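Putative capsular polysaccharide biosynthesis protein (Streptococcus pneumoniae serotype 4, PDB 6EWJ) probably acts as a pyridoxal phosphate-dependent sugar aminotransferase of the DegT/DnrJ/EryC1 family, serving teichoic acid biosynthesis in the pneumococcus. Local coordinates at residues 59-64 with 262-267; 75-80 with 163-168; 127-132 with 169-174; 293-298 with 392-397; 320-325 with 380-385. One frame throughout, in Å; residues are numbered along the deposited sequence.

Contact 1: 59-64 with 262-267; sequences VCLNSA and YKCNMT
Met266 reaches across to Cys60 and Leu61 with CB, SD and CE. Its CB lies over the backbone carbonyl of Cys60, 3.8 Å from Cys60 O. With CG anti to the backbone N (chi1 -175°) the chain runs out straight to SD, which meets Cys60 CB at 3.8 Å. A bend at the last torsion then turns the methyl CE back onto the strand, where it stops 3.4 Å from Leu61 O. Farther along, the backbone takes over: Asn62 N donates to Cys264 O at 2.8 Å, a bent bond with 138° at the hydrogen. The amide of Asn62 lies against CB of Cys264. Two waters fill in the polar pairing, one joining Cys60 O to Met266 N, the other Asn62 ND2 to Asn265 O. Strand 58-61 is an outermost strand of the large mixed sheet within this chain, just ahead of the turn where Ser63 caps the helix that carries Ala64 and Thr65 of the pyridoxal phosphate site; 262-267 is the loop before helix 268-299. The strand pairs with strand 213-217 and packs against helices 40-53, 64-74 and 225-236, while Lys263 makes a salt bridge to Glu211 of the second subunit.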
# COMPACT_ATOMS: atom_id res chain seq x y z
N VAL A 59 1.49 -7.86 12.72
CA VAL A 59 0.77 -6.80 11.97
C VAL A 59 0.83 -7.19 10.51
O VAL A 59 1.90 -7.24 9.91
CB VAL A 59 1.41 -5.43 12.16
CG1 VAL A 59 0.63 -4.37 11.36
CG2 VAL A 59 1.49 -5.08 13.61
N CYS A 60 -0.32 -7.58 9.98
CA CYS A 60 -0.40 -8.06 8.61
C CYS A 60 -0.64 -6.83 7.75
O CYS A 60 -1.46 -5.96 8.09
CB CYS A 60 -1.54 -9.03 8.42
SG CYS A 60 -1.09 -10.71 8.85
N LEU A 61 0.14 -6.74 6.66
CA LEU A 61 0.13 -5.55 5.81
C LEU A 61 0.16 -5.98 4.34
O LEU A 61 0.15 -7.20 4.00
CB LEU A 61 1.35 -4.71 6.15
CG LEU A 61 1.55 -4.20 7.59
CD1 LEU A 61 2.96 -3.69 7.81
CD2 LEU A 61 0.56 -3.14 7.90
N ASN A 62 0.22 -5.01 3.43
CA ASN A 62 0.09 -5.34 1.98
C ASN A 62 1.35 -5.73 1.23
O ASN A 62 1.26 -6.12 0.06
CB ASN A 62 -0.67 -4.23 1.21
CG ASN A 62 0.15 -2.95 1.02
OD1 ASN A 62 1.38 -2.90 1.27
ND2 ASN A 62 -0.53 -1.88 0.62
N SER A 63 2.50 -5.67 1.90
CA SER A 63 3.78 -6.11 1.35
C SER A 63 4.79 -6.19 2.47
O SER A 63 4.59 -5.58 3.56
CB SER A 63 4.34 -5.18 0.23
OG SER A 63 4.84 -3.97 0.76
N ALA A 64 5.85 -6.97 2.25
CA ALA A 64 6.98 -6.94 3.13
C ALA A 64 7.66 -5.58 3.12
O ALA A 64 8.27 -5.19 4.13
CB ALA A 64 8.00 -8.02 2.74
N TYR A 262 0.05 6.39 6.44
CA TYR A 262 0.22 5.65 5.17
C TYR A 262 -1.00 4.74 4.98
O TYR A 262 -2.00 4.84 5.75
CB TYR A 262 1.58 4.88 5.13
CG TYR A 262 2.69 5.79 5.47
CD1 TYR A 262 3.29 6.59 4.50
CD2 TYR A 262 3.09 5.96 6.81
CE1 TYR A 262 4.28 7.53 4.85
CE2 TYR A 262 4.04 6.89 7.16
CZ TYR A 262 4.61 7.69 6.18
OH TYR A 262 5.54 8.60 6.59
N LYS A 263 -0.95 3.87 3.98
CA LYS A 263 -2.11 3.15 3.55
C LYS A 263 -1.57 1.83 3.06
O LYS A 263 -1.30 1.65 1.87
CB LYS A 263 -2.85 3.98 2.46
CG LYS A 263 -4.09 3.35 1.91
CD LYS A 263 -5.06 2.89 3.00
CE LYS A 263 -6.33 2.27 2.40
NZ LYS A 263 -7.09 1.45 3.38
N CYS A 264 -1.39 0.88 4.00
CA CYS A 264 -0.86 -0.41 3.64
C CYS A 264 -1.40 -1.57 4.43
O CYS A 264 -0.72 -2.58 4.58
CB CYS A 264 0.67 -0.37 3.71
SG CYS A 264 1.32 0.21 5.28
N ASN A 265 -2.65 -1.47 4.81
CA ASN A 265 -3.39 -2.55 5.50
C ASN A 265 -3.67 -3.73 4.58
O ASN A 265 -3.62 -3.59 3.34
CB ASN A 265 -4.73 -2.02 6.05
CG ASN A 265 -5.59 -1.40 4.97
OD1 ASN A 265 -5.15 -0.47 4.25
ND2 ASN A 265 -6.81 -1.86 4.84
N MET A 266 -3.83 -4.90 5.20
CA MET A 266 -4.21 -6.17 4.55
C MET A 266 -5.71 -6.36 4.53
O MET A 266 -6.39 -6.12 5.56
CB MET A 266 -3.56 -7.38 5.25
CG MET A 266 -3.86 -8.66 4.50
SD MET A 266 -3.27 -10.19 5.23
CE MET A 266 -1.57 -10.04 4.62
N THR A 267 -6.24 -6.76 3.37
CA THR A 267 -7.65 -7.02 3.26
C THR A 267 -7.94 -8.46 3.73
O THR A 267 -7.06 -9.34 3.68
CB THR A 267 -8.15 -6.93 1.82
OG1 THR A 267 -7.49 -7.90 1.02
CG2 THR A 267 -7.94 -5.54 1.19
O HOH W 1 -3.79 -4.85 8.24
O HOH W 2 -3.55 -2.46 0.88

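Contact 2: 75-80 with 163-168; sequences LEVGPG and KWQKAF
Leu75 and Trp164 bring the two backbones to 5.6 Å between CA atoms, where the loop leaving helix 64-74 passes the start of the short helix 163-168. That loop begins with a Schellman motif: Glu76 has positive phi (53°) and the chain turns out of the helix there, with the carbonyl of Leu75 presented to the other segment. Gln165 takes it up. Its NE2 donates to Leu75 O at 2.8 Å, with 156° at the hydrogen, and the acceptor lies close to the plane of the amide. The chain beyond CG is extended, which carries the amide from the helix across to the loop; its OE1 is held in turn by Ser161 N. Leu75 O also accepts from Ser162 OG, giving this buried carbonyl two side-chain donors. This seam lies beside the large mixed sheet of the PLP-dependent aminotransferase fold (fold type I): Leu75 and Val77 rest on Val131 of strand 129-132, and helix 163-168 leads into strand 172-177. The apolar part of the contact is small. Leu75 CD2 meets Trp164 CB at 3.9 Å, the two side chains crossing at about a right angle. The indole leads away from the loop toward helix 225-236, where Trp164 NE1 bonds to Glu231. Lys163 lays its CE over one indole face, 3.4 Å above the plane and offset toward the rim of the ring, and its NZ forms salt bridges with Glu227 and Glu231.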
# COMPACT_ATOMS: atom_id res chain seq x y z
N LEU A 75 10.49 2.87 14.72
CA LEU A 75 11.78 3.23 15.34
C LEU A 75 12.21 4.71 15.18
O LEU A 75 13.19 5.14 15.80
CB LEU A 75 12.87 2.31 14.79
CG LEU A 75 12.72 0.84 15.16
CD1 LEU A 75 13.76 0.03 14.44
CD2 LEU A 75 12.81 0.62 16.68
N GLU A 76 11.47 5.48 14.37
CA GLU A 76 11.79 6.87 13.98
C GLU A 76 13.21 7.05 13.40
O GLU A 76 13.88 8.04 13.64
CB GLU A 76 11.49 7.84 15.11
CG GLU A 76 10.01 7.84 15.50
CD GLU A 76 9.74 8.69 16.71
OE1 GLU A 76 10.19 8.30 17.75
OE2 GLU A 76 9.09 9.75 16.66
N VAL A 77 13.66 6.07 12.65
CA VAL A 77 14.91 6.15 11.89
C VAL A 77 14.64 7.17 10.77
O VAL A 77 13.64 7.05 10.05
CB VAL A 77 15.32 4.76 11.32
CG1 VAL A 77 16.51 4.84 10.36
CG2 VAL A 77 15.66 3.82 12.46
N GLY A 78 15.50 8.17 10.64
CA GLY A 78 15.33 9.18 9.61
C GLY A 78 16.62 9.88 9.18
O GLY A 78 17.71 9.27 9.26
N PRO A 79 16.51 11.13 8.70
CA PRO A 79 17.68 11.92 8.27
C PRO A 79 18.77 11.96 9.32
O PRO A 79 18.49 12.17 10.49
CB PRO A 79 17.09 13.30 8.03
CG PRO A 79 15.68 13.03 7.61
CD PRO A 79 15.25 11.87 8.47
N GLY A 80 20.00 11.71 8.89
CA GLY A 80 21.14 11.69 9.79
C GLY A 80 21.44 10.34 10.41
O GLY A 80 22.55 10.15 10.91
N LYS A 163 11.74 7.40 21.23
CA LYS A 163 11.18 6.55 22.27
C LYS A 163 11.74 5.13 22.20
O LYS A 163 12.38 4.66 23.14
CB LYS A 163 9.66 6.52 22.19
CG LYS A 163 9.02 5.64 23.27
CD LYS A 163 7.51 5.79 23.32
CE LYS A 163 6.82 4.95 22.28
NZ LYS A 163 5.33 5.11 22.32
N TRP A 164 11.52 4.47 21.08
CA TRP A 164 11.87 3.06 20.95
C TRP A 164 13.38 2.84 20.90
O TRP A 164 13.87 1.86 21.45
CB TRP A 164 11.16 2.42 19.76
CG TRP A 164 9.70 2.31 19.96
CD1 TRP A 164 8.73 2.93 19.22
CD2 TRP A 164 9.01 1.59 21.00
NE1 TRP A 164 7.48 2.63 19.72
CE2 TRP A 164 7.63 1.81 20.82
CE3 TRP A 164 9.43 0.78 22.07
CZ2 TRP A 164 6.65 1.23 21.65
CZ3 TRP A 164 8.47 0.20 22.89
CH2 TRP A 164 7.09 0.43 22.67
N GLN A 165 14.13 3.78 20.33
CA GLN A 165 15.60 3.68 20.36
C GLN A 165 16.16 3.74 21.78
O GLN A 165 17.16 3.08 22.08
CB GLN A 165 16.27 4.77 19.53
CG GLN A 165 16.05 4.62 18.03
CD GLN A 165 16.48 5.88 17.29
OE1 GLN A 165 17.44 6.56 17.68
NE2 GLN A 165 15.75 6.24 16.24
N LYS A 166 15.57 4.59 22.62
CA LYS A 166 15.95 4.64 24.04
C LYS A 166 15.65 3.34 24.76
O LYS A 166 16.41 2.96 25.62
CB LYS A 166 15.37 5.84 24.79
CG LYS A 166 16.22 6.30 25.96
CD LYS A 166 15.89 7.69 26.53
CE LYS A 166 15.42 8.78 25.55
NZ LYS A 166 13.94 8.82 25.39
N ALA A 167 14.54 2.69 24.40
CA ALA A 167 14.10 1.45 25.07
C ALA A 167 15.17 0.34 24.91
O ALA A 167 15.58 -0.33 25.86
CB ALA A 167 12.74 1.02 24.51
N PHE A 168 15.53 0.10 23.66
CA PHE A 168 16.63 -0.81 23.32
C PHE A 168 17.98 -0.39 23.87
O PHE A 168 18.71 -1.17 24.48
CB PHE A 168 16.60 -1.00 21.78
CG PHE A 168 15.55 -1.95 21.32
CD1 PHE A 168 14.28 -1.50 20.96
CD2 PHE A 168 15.79 -3.32 21.32
CE1 PHE A 168 13.32 -2.39 20.55
CE2 PHE A 168 14.82 -4.22 20.90
CZ PHE A 168 13.58 -3.74 20.51

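Contact 3: 127-132 with 169-174; sequences EKTKVI and NRIVIV
Ile171 carries CG2 anti to its backbone N and CG1 beside it (chi1 -68°), a setting that splits its branches between two residues of the neighbouring strand: CG2 meets Ile132, while CG1 and CD1 turn to Thr129. Strands 129-132 and 172-174 run parallel, 30° apart, as adjacent strands in the large mixed sheet of the aminotransferase fold. The backbone ladder has three rungs: Val172 N to Lys130 O, Ile132 N to Val172 O, and Val174 N to Ile132 O, the last the shortest at 2.8 Å. On one face Val131 CG1 touches Val174 CG2 at 3.8 Å, beneath Leu68, Ile71 and Leu72 of helix 64-74. The other face, with Ile132 and Ile173, is covered by helix 144-153. Arg170 folds its NH1 back to Ile171 O and also pairs with Asp195. Across the strands, Ile171 CG2 sits 3.6 Å from both CG1 and CD1 of Ile132, and Ile171 CD1 lies 3.9 Å from Thr129 CG2.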
# COMPACT_ATOMS: atom_id res chain seq x y z
N GLU A 127 28.46 6.18 15.25
CA GLU A 127 27.55 6.83 16.18
C GLU A 127 26.17 7.10 15.58
O GLU A 127 25.20 7.25 16.31
CB GLU A 127 28.16 8.12 16.71
CG GLU A 127 29.49 7.88 17.40
CD GLU A 127 29.73 8.63 18.71
OE1 GLU A 127 28.75 9.10 19.35
OE2 GLU A 127 30.91 8.72 19.12
N LYS A 128 26.07 7.12 14.26
CA LYS A 128 24.78 7.27 13.58
C LYS A 128 23.98 5.94 13.33
O LYS A 128 22.81 6.00 12.94
CB LYS A 128 24.99 7.98 12.23
CG LYS A 128 25.80 9.28 12.27
CD LYS A 128 25.79 9.96 10.92
CE LYS A 128 25.97 11.47 11.02
NZ LYS A 128 26.31 12.07 9.70
N THR A 129 24.62 4.78 13.50
CA THR A 129 23.99 3.51 13.16
C THR A 129 22.84 3.26 14.12
O THR A 129 23.04 3.27 15.35
CB THR A 129 24.95 2.31 13.21
OG1 THR A 129 26.18 2.63 12.55
CG2 THR A 129 24.32 1.10 12.50
N LYS A 130 21.63 3.09 13.56
CA LYS A 130 20.43 2.74 14.31
C LYS A 130 19.93 1.32 14.11
O LYS A 130 19.32 0.73 15.04
CB LYS A 130 19.27 3.68 13.98
CG LYS A 130 19.50 5.15 14.27
CD LYS A 130 19.99 5.43 15.68
CE LYS A 130 20.00 6.92 15.96
NZ LYS A 130 20.41 7.17 17.34
N VAL A 131 20.12 0.76 12.92
CA VAL A 131 19.49 -0.49 12.54
C VAL A 131 20.43 -1.30 11.67
O VAL A 131 21.19 -0.74 10.86
CB VAL A 131 18.17 -0.27 11.77
CG1 VAL A 131 17.65 -1.55 11.15
CG2 VAL A 131 17.11 0.32 12.67
N ILE A 132 20.39 -2.61 11.85
CA ILE A 132 21.03 -3.55 10.96
C ILE A 132 19.90 -4.39 10.37
O ILE A 132 19.04 -4.90 11.11
CB ILE A 132 22.04 -4.45 11.68
CG1 ILE A 132 23.17 -3.62 12.26
CG2 ILE A 132 22.63 -5.48 10.70
CD1 ILE A 132 24.02 -4.31 13.29
N ASN A 169 18.29 0.87 23.66
CA ASN A 169 19.57 1.45 23.92
C ASN A 169 20.82 0.87 23.22
O ASN A 169 21.94 0.98 23.71
CB ASN A 169 19.84 1.74 25.41
CG ASN A 169 20.44 3.13 25.60
OD1 ASN A 169 21.63 3.29 25.88
ND2 ASN A 169 19.62 4.15 25.34
N ARG A 170 20.57 0.31 22.05
CA ARG A 170 21.58 -0.24 21.19
C ARG A 170 21.04 -0.25 19.75
O ARG A 170 19.87 0.10 19.51
CB ARG A 170 21.93 -1.67 21.65
CG ARG A 170 20.74 -2.63 21.80
CD ARG A 170 21.21 -4.09 21.72
NE ARG A 170 20.13 -5.06 21.96
CZ ARG A 170 19.27 -5.50 21.04
NH1 ARG A 170 19.31 -5.03 19.79
NH2 ARG A 170 18.35 -6.40 21.36
N ILE A 171 21.88 -0.68 18.81
CA ILE A 171 21.45 -0.93 17.43
C ILE A 171 20.35 -1.98 17.45
O ILE A 171 20.47 -3.00 18.11
CB ILE A 171 22.63 -1.39 16.55
CG1 ILE A 171 23.63 -0.24 16.34
CG2 ILE A 171 22.14 -1.83 15.16
CD1 ILE A 171 25.00 -0.65 15.87
N VAL A 172 19.28 -1.72 16.70
CA VAL A 172 18.15 -2.64 16.61
C VAL A 172 18.39 -3.53 15.39
O VAL A 172 18.78 -3.02 14.29
CB VAL A 172 16.80 -1.87 16.54
CG1 VAL A 172 15.64 -2.82 16.26
CG2 VAL A 172 16.55 -1.10 17.84
N ILE A 173 18.15 -4.84 15.55
CA ILE A 173 18.36 -5.77 14.47
C ILE A 173 17.05 -6.19 13.89
O ILE A 173 16.25 -6.77 14.60
CB ILE A 173 19.17 -7.01 14.89
CG1 ILE A 173 20.51 -6.57 15.47
CG2 ILE A 173 19.39 -7.90 13.67
CD1 ILE A 173 21.37 -7.71 15.97
N VAL A 174 16.85 -5.88 12.61
CA VAL A 174 15.59 -6.10 11.92
C VAL A 174 15.82 -7.12 10.83
O VAL A 174 16.49 -6.82 9.82
CB VAL A 174 15.06 -4.82 11.29
CG1 VAL A 174 13.80 -5.09 10.47
CG2 VAL A 174 14.83 -3.77 12.38

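Contact 4: 293-298 with 392-397; sequences DRYDSG and EEVDYI
Arg294 and Asp395 supply the ionic part of this helix pair. Arg294 NH1 donates to Asp395 OD1 at 2.8 Å, with the carboxylate oxygen near the guanidinium plane and using its syn lone pair, the side of the other oxygen; the two planar groups are turned 46° against each other. Arg294 CG lies anti to the backbone N (chi1 -180°), the chain runs straight to CD, and a bend at chi3 swings the guanidinium to the carboxylate. The apolar part lies beneath. Val394 CG1 touches Arg294 CD at 3.6 Å and sits over one face of the Tyr295 ring, 4.0 Å from its centroid and offset toward the rim, a CH-pi contact. Ile397 meets the same ring at its edge, its CG2 lying 3.8 Å from Tyr295 CE1, while its CD1 reaches the hydroxyl. That hydroxyl has its polar partner elsewhere, bonding to the carbonyl of Pro384. The helix segments 293-298 and 392-397 run roughly parallel at -28°, 9.9 Å between axes, and so join the long helix 268-299 to the C-terminal helix 391-409. The partly exposed ion pair borders the buried packing of Val394, Tyr295 and Ile397, so one directional charged bond holds the helices beside nonpolar contacts.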
# COMPACT_ATOMS: atom_id res chain seq x y z
N ASP A 293 16.37 -32.01 -1.11
CA ASP A 293 17.18 -33.21 -0.91
C ASP A 293 17.48 -33.90 -2.25
O ASP A 293 18.57 -34.43 -2.43
CB ASP A 293 16.52 -34.17 0.08
CG ASP A 293 16.44 -33.59 1.49
OD1 ASP A 293 17.21 -32.66 1.84
OD2 ASP A 293 15.60 -34.09 2.27
N ARG A 294 16.49 -33.93 -3.16
CA ARG A 294 16.68 -34.58 -4.47
C ARG A 294 17.71 -33.80 -5.31
O ARG A 294 18.65 -34.39 -5.87
CB ARG A 294 15.32 -34.74 -5.19
CG ARG A 294 15.39 -35.40 -6.55
CD ARG A 294 14.02 -35.50 -7.18
NE ARG A 294 13.30 -36.61 -6.59
CZ ARG A 294 13.33 -37.88 -7.01
NH1 ARG A 294 14.01 -38.26 -8.09
NH2 ARG A 294 12.66 -38.78 -6.33
N TYR A 295 17.58 -32.47 -5.32
CA TYR A 295 18.59 -31.63 -5.97
C TYR A 295 19.99 -31.84 -5.35
O TYR A 295 20.99 -32.05 -6.06
CB TYR A 295 18.23 -30.13 -5.83
CG TYR A 295 17.29 -29.46 -6.84
CD1 TYR A 295 17.38 -29.72 -8.20
CD2 TYR A 295 16.40 -28.47 -6.41
CE1 TYR A 295 16.55 -29.05 -9.11
CE2 TYR A 295 15.58 -27.78 -7.31
CZ TYR A 295 15.65 -28.07 -8.66
OH TYR A 295 14.88 -27.38 -9.55
N ASP A 296 20.05 -31.74 -4.02
CA ASP A 296 21.30 -31.92 -3.29
C ASP A 296 21.98 -33.25 -3.65
O ASP A 296 23.17 -33.24 -3.95
CB ASP A 296 21.10 -31.84 -1.79
CG ASP A 296 20.82 -30.43 -1.28
OD1 ASP A 296 20.96 -29.40 -2.04
OD2 ASP A 296 20.43 -30.36 -0.10
N SER A 297 21.25 -34.36 -3.64
CA SER A 297 21.91 -35.65 -4.01
C SER A 297 22.31 -35.65 -5.48
O SER A 297 23.38 -36.09 -5.83
CB SER A 297 21.05 -36.89 -3.72
OG SER A 297 20.31 -36.77 -2.50
N GLY A 298 21.46 -35.07 -6.33
CA GLY A 298 21.76 -34.92 -7.76
C GLY A 298 23.03 -34.13 -8.11
O GLY A 298 23.79 -34.54 -8.98
N GLU A 392 9.97 -35.80 -11.75
CA GLU A 392 10.51 -35.99 -13.10
C GLU A 392 11.15 -34.68 -13.62
O GLU A 392 12.21 -34.69 -14.24
CB GLU A 392 9.42 -36.45 -14.08
CG GLU A 392 8.90 -37.87 -13.84
CD GLU A 392 7.80 -38.01 -12.76
OE1 GLU A 392 7.45 -37.03 -12.02
OE2 GLU A 392 7.29 -39.14 -12.63
N GLU A 393 10.49 -33.56 -13.35
CA GLU A 393 11.04 -32.24 -13.69
C GLU A 393 12.33 -31.93 -12.94
O GLU A 393 13.30 -31.46 -13.53
CB GLU A 393 10.00 -31.16 -13.43
CG GLU A 393 8.86 -31.20 -14.45
CD GLU A 393 7.70 -30.29 -14.11
OE1 GLU A 393 7.52 -29.88 -12.94
OE2 GLU A 393 6.97 -29.94 -15.03
N VAL A 394 12.35 -32.22 -11.64
CA VAL A 394 13.54 -32.02 -10.82
C VAL A 394 14.72 -32.87 -11.40
O VAL A 394 15.82 -32.36 -11.58
CB VAL A 394 13.31 -32.33 -9.32
CG1 VAL A 394 14.60 -32.17 -8.53
CG2 VAL A 394 12.26 -31.40 -8.70
N ASP A 395 14.44 -34.13 -11.70
CA ASP A 395 15.44 -35.04 -12.30
C ASP A 395 15.95 -34.48 -13.63
O ASP A 395 17.15 -34.49 -13.90
CB ASP A 395 14.88 -36.44 -12.49
CG ASP A 395 14.66 -37.16 -11.16
OD1 ASP A 395 15.13 -36.69 -10.10
OD2 ASP A 395 14.03 -38.23 -11.18
N TYR A 396 15.02 -33.98 -14.43
CA TYR A 396 15.37 -33.32 -15.69
C TYR A 396 16.24 -32.08 -15.49
O TYR A 396 17.23 -31.92 -16.21
CB TYR A 396 14.09 -32.99 -16.47
CG TYR A 396 14.35 -32.26 -17.76
CD1 TYR A 396 14.84 -32.94 -18.87
CD2 TYR A 396 14.10 -30.89 -17.87
CE1 TYR A 396 15.08 -32.27 -20.07
CE2 TYR A 396 14.33 -30.21 -19.05
CZ TYR A 396 14.82 -30.90 -20.15
OH TYR A 396 15.05 -30.22 -21.32
N ILE A 397 15.92 -31.24 -14.51
CA ILE A 397 16.72 -30.03 -14.22
C ILE A 397 18.14 -30.43 -13.76
O ILE A 397 19.12 -29.87 -14.22
CB ILE A 397 16.02 -29.11 -13.17
CG1 ILE A 397 14.76 -28.47 -13.78
CG2 ILE A 397 16.94 -28.00 -12.69
CD1 ILE A 397 13.78 -27.91 -12.78

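Contact 5: 320-325 with 380-385; sequences LYITRV and EITLPL
Strands 321-325 and 380-383 run antiparallel, 4.5 Å apart at closest approach, with Thr323 opposite Ile381 as a hydrogen-bonded pair and Ile322 opposite Thr382 as a non-hydrogen-bonded one. Ile381 O takes two donors from the same residue: Thr323 N at 2.9 Å, from above the carbonyl plane, and Thr323 OG1, also at 2.9 Å. The hydroxyl gets there because OG1 stands between the backbone N and carbonyl carbon (chi1 81°). Ile381 N returns a bond to Thr323 O, and Leu383 N bonds to Tyr321 O. Near Leu320 and Leu385 a water accepts from Tyr321 N and donates to Leu383 O. These are two of the three strands in the small antiparallel sheet of the C-terminal part, and helices 268-299 and 391-409 cover the face that bears Tyr321, Thr323, Ile381 and Leu383. There Tyr321 and Leu383 lie side by side, Tyr321 CD2 4.0 Å from Leu383 CD1, and the tyrosine ring stacks on Tyr295. On the other face Glu380 bends at chi2 (-78°), bringing its carboxylate against Ile322, with Glu380 OE2 3.3 Å from Ile322 CG2. Glu380 OE2 also accepts from Thr382 OG1 at 2.7 Å, a hydroxyl further bonded to His350 ND1, while OE1 takes the backbone N of His350. The side chains of Leu320 and His179, a residue of the pyridoxal phosphate site, which is empty in this model, come to about 4 Å at their nearest atoms.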
# COMPACT_ATOMS: atom_id res chain seq x y z
N LEU A 320 14.37 -20.52 -2.04
CA LEU A 320 15.14 -20.54 -3.31
C LEU A 320 16.23 -21.60 -3.32
O LEU A 320 16.95 -21.79 -2.30
CB LEU A 320 15.82 -19.20 -3.51
CG LEU A 320 14.86 -17.99 -3.65
CD1 LEU A 320 15.71 -16.74 -3.63
CD2 LEU A 320 14.00 -18.06 -4.90
N TYR A 321 16.39 -22.25 -4.47
CA TYR A 321 17.51 -23.12 -4.67
C TYR A 321 18.64 -22.37 -5.38
O TYR A 321 18.85 -22.46 -6.60
CB TYR A 321 17.13 -24.39 -5.41
CG TYR A 321 18.13 -25.49 -5.18
CD1 TYR A 321 18.16 -26.17 -3.97
CD2 TYR A 321 19.06 -25.84 -6.16
CE1 TYR A 321 19.09 -27.17 -3.75
CE2 TYR A 321 19.99 -26.88 -5.97
CZ TYR A 321 20.01 -27.51 -4.76
OH TYR A 321 20.90 -28.50 -4.57
N ILE A 322 19.38 -21.64 -4.56
CA ILE A 322 20.54 -20.89 -4.98
C ILE A 322 21.74 -21.82 -5.19
O ILE A 322 22.07 -22.65 -4.30
CB ILE A 322 20.83 -19.76 -3.96
CG1 ILE A 322 19.63 -18.77 -4.00
CG2 ILE A 322 22.21 -19.13 -4.25
CD1 ILE A 322 19.76 -17.43 -3.32
N THR A 323 22.38 -21.69 -6.36
CA THR A 323 23.57 -22.46 -6.70
C THR A 323 24.61 -21.53 -7.20
O THR A 323 24.31 -20.44 -7.71
CB THR A 323 23.37 -23.60 -7.73
OG1 THR A 323 23.37 -23.09 -9.08
CG2 THR A 323 22.08 -24.42 -7.45
N ARG A 324 25.86 -21.93 -7.01
CA ARG A 324 26.98 -21.33 -7.68
C ARG A 324 27.77 -22.39 -8.47
O ARG A 324 27.97 -23.49 -7.96
CB ARG A 324 27.87 -20.60 -6.67
CG ARG A 324 27.18 -19.46 -5.95
CD ARG A 324 28.05 -18.85 -4.88
NE ARG A 324 29.23 -18.25 -5.46
CZ ARG A 324 30.28 -17.81 -4.76
NH1 ARG A 324 30.31 -17.95 -3.43
NH2 ARG A 324 31.32 -17.26 -5.39
N VAL A 325 28.14 -22.08 -9.71
CA VAL A 325 28.81 -23.02 -10.61
C VAL A 325 30.32 -22.74 -10.55
O VAL A 325 30.79 -21.66 -10.95
CB VAL A 325 28.31 -22.95 -12.07
CG1 VAL A 325 28.83 -24.14 -12.87
CG2 VAL A 325 26.78 -22.95 -12.10
N GLU A 380 26.29 -17.33 -9.88
CA GLU A 380 25.11 -17.75 -9.19
C GLU A 380 23.99 -18.01 -10.18
O GLU A 380 23.75 -17.19 -11.09
CB GLU A 380 24.69 -16.71 -8.16
CG GLU A 380 23.63 -17.19 -7.17
CD GLU A 380 22.21 -17.22 -7.72
OE1 GLU A 380 21.84 -16.36 -8.55
OE2 GLU A 380 21.41 -18.09 -7.30
N ILE A 381 23.33 -19.16 -10.01
CA ILE A 381 22.10 -19.48 -10.71
C ILE A 381 21.08 -20.07 -9.76
O ILE A 381 21.36 -21.03 -9.01
CB ILE A 381 22.36 -20.45 -11.89
CG1 ILE A 381 23.23 -19.76 -12.97
CG2 ILE A 381 21.07 -20.88 -12.55
CD1 ILE A 381 23.79 -20.70 -14.02
N THR A 382 19.87 -19.53 -9.80
CA THR A 382 18.81 -20.05 -9.01
C THR A 382 17.94 -20.95 -9.87
O THR A 382 17.42 -20.52 -10.91
CB THR A 382 17.95 -18.93 -8.41
OG1 THR A 382 18.80 -17.92 -7.90
CG2 THR A 382 17.11 -19.43 -7.28
N LEU A 383 17.79 -22.20 -9.43
CA LEU A 383 16.90 -23.16 -10.08
C LEU A 383 15.54 -23.12 -9.45
O LEU A 383 15.44 -22.71 -8.30
CB LEU A 383 17.44 -24.59 -9.91
CG LEU A 383 18.88 -24.83 -10.38
CD1 LEU A 383 19.25 -26.28 -10.14
CD2 LEU A 383 19.06 -24.46 -11.84
N PRO A 384 14.50 -23.55 -10.20
CA PRO A 384 13.15 -23.51 -9.71
C PRO A 384 12.99 -24.34 -8.41
O PRO A 384 13.59 -25.43 -8.29
CB PRO A 384 12.36 -24.16 -10.85
CG PRO A 384 13.11 -23.80 -12.06
CD PRO A 384 14.53 -24.00 -11.60
N LEU A 385 12.28 -23.78 -7.45
CA LEU A 385 11.96 -24.48 -6.18
C LEU A 385 10.58 -24.01 -5.73
O LEU A 385 10.43 -22.92 -5.16
CB LEU A 385 12.99 -24.20 -5.10
CG LEU A 385 12.82 -24.93 -3.75
CD1 LEU A 385 12.74 -26.42 -3.91
CD2 LEU A 385 13.94 -24.56 -2.79
O HOH W 3 14.39 -21.18 -6.42

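How the contacts relate
Contacts 1 and 3 belong to the same large mixed sheet, contact 1 at a strand outermost within this chain and contact 3 between inner strands; all the touching residues of contact 3 are buried and it closes with regular backbone bonds, whereas contact 1 has one direct backbone bond and two bridging waters and borders the second subunit. Contact 2 lies directly beside contact 3, their centres about 8 Å apart, and shares its apolar layer at Val131, but also includes the exposed Glu76 and Lys163. Contacts 4 and 5 form a second cluster on the far side of the chain's centre: the helices of contact 4 pack on the small sheet of contact 5, joined through Tyr295 and Tyr321. A salt bridge between the paired segments occurs only in contact 4.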